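Stage II sporulation protein E (SpoIIE) (Moorella thermoacetica, PDB 3ZT9) probably acts as a manganese-binding protein phosphatase of the PP2C clan in a stressosome pathway that controls secondary messenger signalling. Local coordinates at residues 109-114 with 138-143; 30-35 with 89-94; 85-90 with 143-148. All blocks are in the same frame, centred on the assembly; numbering follows the deposited sequence.

Interaction 1 (109-114 with 138-143); sequences LSAKGI and SYQEGD. With MN (manganese (II) ion), chain D.
S138, at the end of strand 135-138, places its OG 3.6 Å from K112 NZ, a loose polar approach at the surface. Its backbone O accepts one hydrogen of a bridging water, which gives the other to S110 OG. Q140 runs an extended chain past A111 and brings NE2 to 3.6 Å from A111 CB; it also opens a type II turn that closes at D143. Within that turn E141 binds a manganese ion through OE2 at 2.1 Å, with four waters and OXT of R193 as further ligands. D143 faces the type I turn S110-G113 of the hairpin joining strands 105-110 and 113-115. With its CG beside the backbone N (chi1 -68°), the carboxylate reaches two amides. A111 N meets OD1 of D143 at 3.0 Å, and Q140 N meets OD2 of D143 at 2.9 Å in a straighter bond (167°), each from out of the carboxylate plane. D143 CA adds a C-H...O contact to L109 O at 3.3 Å. Replacing D143 by an alanine would probably leave the amides of A111 and Q140 without this acceptor and let the two turns shift apart. One carboxylate, divided between two backbones, thus joins the hairpin to the turn that carries a metal ligand.

Interaction 2 (30-35 with 89-94); sequences GVIFLA and VDRRQG
Antiparallel pairing of the neighbouring strands 31-39 and 82-90 brings I32 opposite V89 as a hydrogen-bonded pair near one end of their sheet. I32 N gives its hydrogen to V89 O at 3.0 Å, and V89 N returns a bond to I32 O at 2.8 Å. V31 and D90 form the next, non-hydrogen-bonded pair. Beyond them G30 O accepts from R91 N at 3.1 Å, as the chain leaves strand 82-90 and turns toward strand 95-101. The sheet is one layer of the beta sandwich of the PP2C clan, and I32, L34 and V89 lie on its inner face, where L34 and V89 also touch F145 of the facing sheet. L34 CD1 comes within 4.4 Å of V89 CG2. Nearer the turn, R91 crosses I32 at an angle, its CD 4.0 Å from I32 CD1 in the conformer described, one of two modelled for I32; a bend at chi3 (65°) then turns the guanidinium toward E141, its salt-bridge partner, and the hydroxyl of Y139. V31, on the other face, sets CG2 over the rim of one face of the R92 guanidinium, 3.8 Å from R92 NH2, although R92 is poorly ordered.

Interaction 3 (85-90 with 143-148); sequences ALCRVD and DLFLIH
F145 carries its CG anti to the carbonyl carbon and beside its own backbone N (chi1 -67°), a setting that directs the ring across the sandwich toward V89. The two side chains approach from opposite directions, one from each of the two antiparallel sheets that stack face to face in the PP2C fold. Strands 82-90 and 144-148 belong to different sheets, so they meet through side chains alone: their local axes pass 8.8 Å apart and run nearly antiparallel, at 163°. V89 lays CG2 over one face of the F145 ring in a CH-pi contact, 4.0 Å from the centroid, 25° off the normal and displaced toward the rim. CG1 of V89 also reaches the far end of the ring, 3.9 Å from F145 CZ. Further along, I147 divides its branches between two partners. Its CG1 arm is extended at chi2 and points CD1 at C87, which is modelled in two conformers; in the one described, I147 CD1 lies 3.7 Å from C87 SG. The CG2 methyl of I147 packs against A85 CB at 4.2 Å. Around these residues V106 and I108 of strand 105-110 and L34 and V36 of strand 31-39 continue the apolar layer. C87 sits between I147 and the ring, and in that same conformer its SG approaches the ring obliquely, 4.3 Å from F145 CD2.

How the interactions relate
The three contacts run from surface to core. Interaction 3 is wholly buried and apolar, joining the two sheets of the sandwich; interaction 2 lies within one sheet, largely backbone hydrogen bonds with two arginines at its turn end, R92 exposed and R91 only partly so; interaction 1 is partly exposed and depends on a carboxylate and a bridging water, beside a turn that also carries a metal ligand. V89 serves both interactions 2 and 3, paired by its backbone and packed by its methyls, and D143 leads from interaction 1 into the strand of interaction 3. The R91-E141 pair ties the turns of interactions 1 and 2 together, while Y139 packs against both V89 and F145. Among these three contacts, the polar ones lie at the turns and the apolar one between the sheets.

Interaction 1 (109-114 with 138-143)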
# COMPACT_ATOMS: atom_id res chain seq x y z
N LEU A 109 -4.38 7.62 10.32
CA LEU A 109 -5.24 8.32 11.28
C LEU A 109 -4.58 8.08 12.62
O LEU A 109 -4.62 6.97 13.13
CB LEU A 109 -6.66 7.73 11.31
CG LEU A 109 -7.60 8.08 10.16
CD1 LEU A 109 -6.93 7.81 8.83
CD2 LEU A 109 -8.94 7.29 10.28
N SER A 110 -3.96 9.09 13.19
CA SER A 110 -3.17 8.86 14.40
C SER A 110 -3.51 9.82 15.49
O SER A 110 -4.14 10.87 15.26
CB SER A 110 -1.66 8.96 14.09
OG SER A 110 -1.23 10.32 14.12
N ALA A 111 -3.04 9.49 16.69
CA ALA A 111 -3.31 10.31 17.87
C ALA A 111 -2.71 11.69 17.67
O ALA A 111 -3.15 12.65 18.28
CB ALA A 111 -2.72 9.63 19.13
N LYS A 112 -1.69 11.75 16.81
CA LYS A 112 -1.03 13.01 16.43
C LYS A 112 -1.68 13.75 15.28
O LYS A 112 -1.19 14.81 14.89
CB LYS A 112 0.44 12.77 16.02
CG LYS A 112 1.31 12.11 17.05
CD LYS A 112 1.23 12.84 18.36
CE LYS A 112 2.26 12.32 19.34
NZ LYS A 112 3.64 12.57 18.85
N GLY A 113 -2.75 13.18 14.71
CA GLY A 113 -3.49 13.84 13.64
C GLY A 113 -3.65 12.94 12.42
O GLY A 113 -3.07 11.90 12.37
N ILE A 114 -4.46 13.35 11.47
CA ILE A 114 -4.67 12.59 10.25
C ILE A 114 -3.56 13.03 9.29
O ILE A 114 -3.43 14.21 8.99
CB ILE A 114 -6.03 12.86 9.65
CG1 ILE A 114 -7.12 12.56 10.68
CG2 ILE A 114 -6.23 11.99 8.42
CD1 ILE A 114 -7.05 11.20 11.21
N SER A 138 4.98 9.16 14.55
CA SER A 138 4.92 8.40 15.80
C SER A 138 3.71 7.51 15.75
O SER A 138 2.63 7.96 15.32
CB SER A 138 4.76 9.34 16.99
OG SER A 138 5.80 10.31 17.00
N TYR A 139 3.88 6.25 16.15
CA TYR A 139 2.79 5.28 16.19
C TYR A 139 2.40 5.00 17.64
O TYR A 139 3.25 4.82 18.51
CB TYR A 139 3.21 3.95 15.53
CG TYR A 139 2.18 2.84 15.81
CD1 TYR A 139 1.03 2.72 15.02
CD2 TYR A 139 2.37 1.96 16.87
CE1 TYR A 139 0.07 1.74 15.30
CE2 TYR A 139 1.41 0.98 17.15
CZ TYR A 139 0.28 0.88 16.35
OH TYR A 139 -0.67 -0.06 16.62
N GLN A 140 1.11 4.96 17.93
CA GLN A 140 0.72 4.38 19.19
C GLN A 140 -0.49 3.50 18.91
O GLN A 140 -1.22 3.74 17.96
CB GLN A 140 0.43 5.46 20.23
CG GLN A 140 -0.90 6.09 20.18
CD GLN A 140 -1.13 7.02 21.36
OE1 GLN A 140 -1.97 6.76 22.21
NE2 GLN A 140 -0.36 8.09 21.42
N GLU A 141 -0.69 2.49 19.74
CA GLU A 141 -1.83 1.61 19.55
C GLU A 141 -3.14 2.39 19.39
O GLU A 141 -3.41 3.34 20.14
CB GLU A 141 -1.91 0.66 20.76
CG GLU A 141 -3.22 -0.10 20.83
CD GLU A 141 -3.49 -0.89 19.58
OE1 GLU A 141 -2.65 -1.76 19.29
OE2 GLU A 141 -4.54 -0.65 18.90
N GLY A 142 -3.93 1.97 18.40
CA GLY A 142 -5.17 2.61 18.03
C GLY A 142 -5.07 3.43 16.75
O GLY A 142 -6.09 3.76 16.13
N ASP A 143 -3.84 3.79 16.36
CA ASP A 143 -3.65 4.50 15.09
C ASP A 143 -4.03 3.57 13.94
O ASP A 143 -3.79 2.37 14.02
CB ASP A 143 -2.20 4.91 14.95
CG ASP A 143 -1.78 5.99 15.97
OD1 ASP A 143 -2.63 6.52 16.70
OD2 ASP A 143 -0.58 6.29 16.03
MN MN D . -5.76 -1.82 17.70
O HOH W 1 1.46 9.78 13.51
O HOH W 2 -4.04 -3.19 17.54
O HOH W 3 -7.57 -0.63 17.91
O HOH W 4 -6.52 -2.65 19.63
O HOH W 5 -7.25 -3.27 16.77

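Interaction 2 (30-35 with 89-94)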
# COMPACT_ATOMS: atom_id res chain seq x y z
N GLY A 30 7.77 -7.55 15.77
CA GLY A 30 7.19 -6.29 16.20
C GLY A 30 7.26 -5.16 15.18
O GLY A 30 6.83 -4.03 15.47
N VAL A 31 7.79 -5.44 13.99
CA VAL A 31 7.70 -4.50 12.86
C VAL A 31 6.81 -5.08 11.78
O VAL A 31 7.07 -6.18 11.28
CB VAL A 31 9.04 -4.23 12.17
CG1 VAL A 31 8.89 -3.16 11.08
CG2 VAL A 31 10.12 -3.83 13.21
N ILE A 32 5.83 -4.31 11.36
CA ILE A 32 4.89 -4.76 10.34
C ILE A 32 5.09 -3.94 9.07
O ILE A 32 5.21 -2.71 9.14
CB ILE A 32 3.43 -4.61 10.84
CG1 ILE A 32 3.24 -5.40 12.13
CG2 ILE A 32 2.46 -5.08 9.78
CD1 ILE A 32 1.81 -5.52 12.58
N PHE A 33 5.17 -4.61 7.93
CA PHE A 33 5.26 -3.92 6.66
C PHE A 33 3.94 -4.08 5.91
O PHE A 33 3.35 -5.15 5.87
CB PHE A 33 6.38 -4.49 5.82
CG PHE A 33 7.76 -4.30 6.43
CD1 PHE A 33 8.18 -5.11 7.48
CD2 PHE A 33 8.61 -3.32 5.95
CE1 PHE A 33 9.45 -4.94 8.05
CE2 PHE A 33 9.88 -3.17 6.49
CZ PHE A 33 10.30 -3.99 7.54
N LEU A 34 3.49 -2.98 5.32
CA LEU A 34 2.22 -2.96 4.60
C LEU A 34 2.49 -2.35 3.25
O LEU A 34 2.98 -1.23 3.21
CB LEU A 34 1.19 -2.05 5.32
CG LEU A 34 0.97 -2.31 6.82
CD1 LEU A 34 0.15 -1.16 7.39
CD2 LEU A 34 0.24 -3.60 7.05
N ALA A 35 2.15 -3.02 2.16
CA ALA A 35 2.49 -2.50 0.86
C ALA A 35 1.39 -2.73 -0.14
O ALA A 35 0.72 -3.79 -0.12
CB ALA A 35 3.82 -3.15 0.33
N VAL A 89 5.78 -0.10 10.09
CA VAL A 89 5.26 0.30 11.40
C VAL A 89 5.97 -0.45 12.50
O VAL A 89 5.80 -1.66 12.67
CB VAL A 89 3.76 -0.03 11.49
CG1 VAL A 89 3.16 0.59 12.75
CG2 VAL A 89 3.07 0.48 10.20
N ASP A 90 6.80 0.26 13.24
CA ASP A 90 7.55 -0.32 14.31
C ASP A 90 6.77 -0.14 15.59
O ASP A 90 6.94 0.84 16.27
CB ASP A 90 8.87 0.43 14.38
CG ASP A 90 9.85 -0.19 15.29
OD1 ASP A 90 9.50 -0.96 16.22
OD2 ASP A 90 11.03 0.16 15.08
N ARG A 91 5.90 -1.10 15.92
CA ARG A 91 5.00 -0.88 17.04
C ARG A 91 5.72 -0.88 18.38
O ARG A 91 5.34 -0.16 19.29
CB ARG A 91 3.89 -1.92 16.98
CG ARG A 91 3.19 -1.91 15.64
CD ARG A 91 2.09 -2.96 15.59
NE ARG A 91 1.03 -2.65 16.54
CZ ARG A 91 0.54 -3.48 17.46
NH1 ARG A 91 1.03 -4.71 17.62
NH2 ARG A 91 -0.44 -3.04 18.23
N ARG A 92 6.80 -1.63 18.47
CA ARG A 92 7.55 -1.73 19.72
C ARG A 92 8.27 -0.42 20.04
O ARG A 92 8.31 0.03 21.19
CB ARG A 92 8.54 -2.89 19.63
CG ARG A 92 9.44 -2.78 18.43
CD ARG A 92 10.69 -3.59 18.55
NE ARG A 92 11.66 -3.23 17.51
CZ ARG A 92 12.08 -4.07 16.58
NH1 ARG A 92 11.68 -5.32 16.56
NH2 ARG A 92 12.94 -3.64 15.69
N GLN A 93 8.82 0.24 19.02
CA GLN A 93 9.47 1.52 19.27
C GLN A 93 8.55 2.71 19.06
O GLN A 93 8.93 3.82 19.42
CB GLN A 93 10.72 1.66 18.40
CG GLN A 93 11.79 0.70 18.81
CD GLN A 93 13.10 1.03 18.16
OE1 GLN A 93 13.15 1.37 16.98
NE2 GLN A 93 14.16 0.97 18.94
N GLY A 94 7.34 2.48 18.55
CA GLY A 94 6.33 3.52 18.49
C GLY A 94 6.58 4.49 17.34
O GLY A 94 6.38 5.71 17.47

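Interaction 3 (85-90 with 143-148)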
# COMPACT_ATOMS: atom_id res chain seq x y z
N ALA A 85 3.50 1.69 -2.70
CA ALA A 85 3.63 2.37 -1.42
C ALA A 85 4.07 1.32 -0.42
O ALA A 85 3.63 0.18 -0.52
CB ALA A 85 2.28 2.92 -1.01
N LEU A 86 4.86 1.71 0.57
CA LEU A 86 5.19 0.84 1.67
C LEU A 86 5.16 1.66 2.95
O LEU A 86 5.67 2.80 3.00
CB LEU A 86 6.59 0.29 1.46
CG LEU A 86 7.18 -0.50 2.62
CD1 LEU A 86 6.37 -1.72 2.83
CD2 LEU A 86 8.64 -0.87 2.28
N CYS A 87 4.54 1.09 3.97
CA CYS A 87 4.54 1.66 5.32
C CYS A 87 5.25 0.67 6.21
O CYS A 87 4.96 -0.53 6.17
CB CYS A 87 3.12 1.80 5.89
SG CYS A 87 2.09 3.06 5.17
N ARG A 88 6.14 1.16 7.04
CA ARG A 88 6.87 0.27 7.95
C ARG A 88 6.47 0.75 9.34
O ARG A 88 6.73 1.88 9.69
CB ARG A 88 8.39 0.39 7.76
CG ARG A 88 9.24 -0.42 8.79
CD ARG A 88 10.77 -0.18 8.50
NE ARG A 88 11.66 -1.06 9.26
CZ ARG A 88 11.99 -0.87 10.53
NH1 ARG A 88 11.48 0.16 11.21
NH2 ARG A 88 12.82 -1.71 11.13
N VAL A 89 5.78 -0.10 10.09
CA VAL A 89 5.26 0.30 11.40
C VAL A 89 5.97 -0.45 12.50
O VAL A 89 5.80 -1.66 12.67
CB VAL A 89 3.76 -0.03 11.49
CG1 VAL A 89 3.16 0.59 12.75
CG2 VAL A 89 3.07 0.48 10.20
N ASP A 90 6.80 0.26 13.24
CA ASP A 90 7.55 -0.32 14.31
C ASP A 90 6.77 -0.14 15.59
O ASP A 90 6.94 0.84 16.27
CB ASP A 90 8.87 0.43 14.38
CG ASP A 90 9.85 -0.19 15.29
OD1 ASP A 90 9.50 -0.96 16.22
OD2 ASP A 90 11.03 0.16 15.08
N ASP A 143 -3.84 3.79 16.36
CA ASP A 143 -3.65 4.50 15.09
C ASP A 143 -4.03 3.57 13.94
O ASP A 143 -3.79 2.37 14.02
CB ASP A 143 -2.20 4.91 14.95
CG ASP A 143 -1.78 5.99 15.97
OD1 ASP A 143 -2.63 6.52 16.70
OD2 ASP A 143 -0.58 6.29 16.03
N LEU A 144 -4.58 4.13 12.87
CA LEU A 144 -5.16 3.34 11.79
C LEU A 144 -4.39 3.65 10.54
O LEU A 144 -3.96 4.80 10.34
CB LEU A 144 -6.62 3.73 11.61
CG LEU A 144 -7.40 3.90 12.92
CD1 LEU A 144 -8.62 4.78 12.78
CD2 LEU A 144 -7.80 2.54 13.34
N PHE A 145 -4.19 2.64 9.68
CA PHE A 145 -3.50 2.89 8.41
C PHE A 145 -4.43 2.44 7.29
O PHE A 145 -5.02 1.37 7.36
CB PHE A 145 -2.21 2.05 8.35
CG PHE A 145 -1.14 2.46 9.34
CD1 PHE A 145 -1.26 2.15 10.70
CD2 PHE A 145 -0.03 3.15 8.93
CE1 PHE A 145 -0.27 2.57 11.61
CE2 PHE A 145 0.93 3.58 9.81
CZ PHE A 145 0.82 3.27 11.17
N LEU A 146 -4.57 3.26 6.26
CA LEU A 146 -5.35 2.89 5.10
C LEU A 146 -4.40 3.05 3.89
O LEU A 146 -3.71 4.07 3.78
CB LEU A 146 -6.53 3.87 4.91
CG LEU A 146 -7.21 3.79 3.54
CD1 LEU A 146 -8.03 2.50 3.32
CD2 LEU A 146 -8.09 5.02 3.41
N ILE A 147 -4.34 2.05 3.00
CA ILE A 147 -3.54 2.16 1.80
C ILE A 147 -4.43 1.69 0.66
O ILE A 147 -5.07 0.65 0.77
CB ILE A 147 -2.21 1.27 1.82
CG1 ILE A 147 -1.37 1.56 3.10
CG2 ILE A 147 -1.37 1.51 0.49
CD1 ILE A 147 -0.09 0.71 3.29
N HIS A 148 -4.49 2.42 -0.44
CA HIS A 148 -5.22 1.89 -1.59
C HIS A 148 -4.66 2.34 -2.92
O HIS A 148 -4.09 3.41 -3.06
CB HIS A 148 -6.74 2.25 -1.47
CG HIS A 148 -7.05 3.71 -1.44
ND1 HIS A 148 -7.14 4.47 -2.59
CD2 HIS A 148 -7.30 4.55 -0.41
CE1 HIS A 148 -7.43 5.72 -2.26
NE2 HIS A 148 -7.52 5.80 -0.95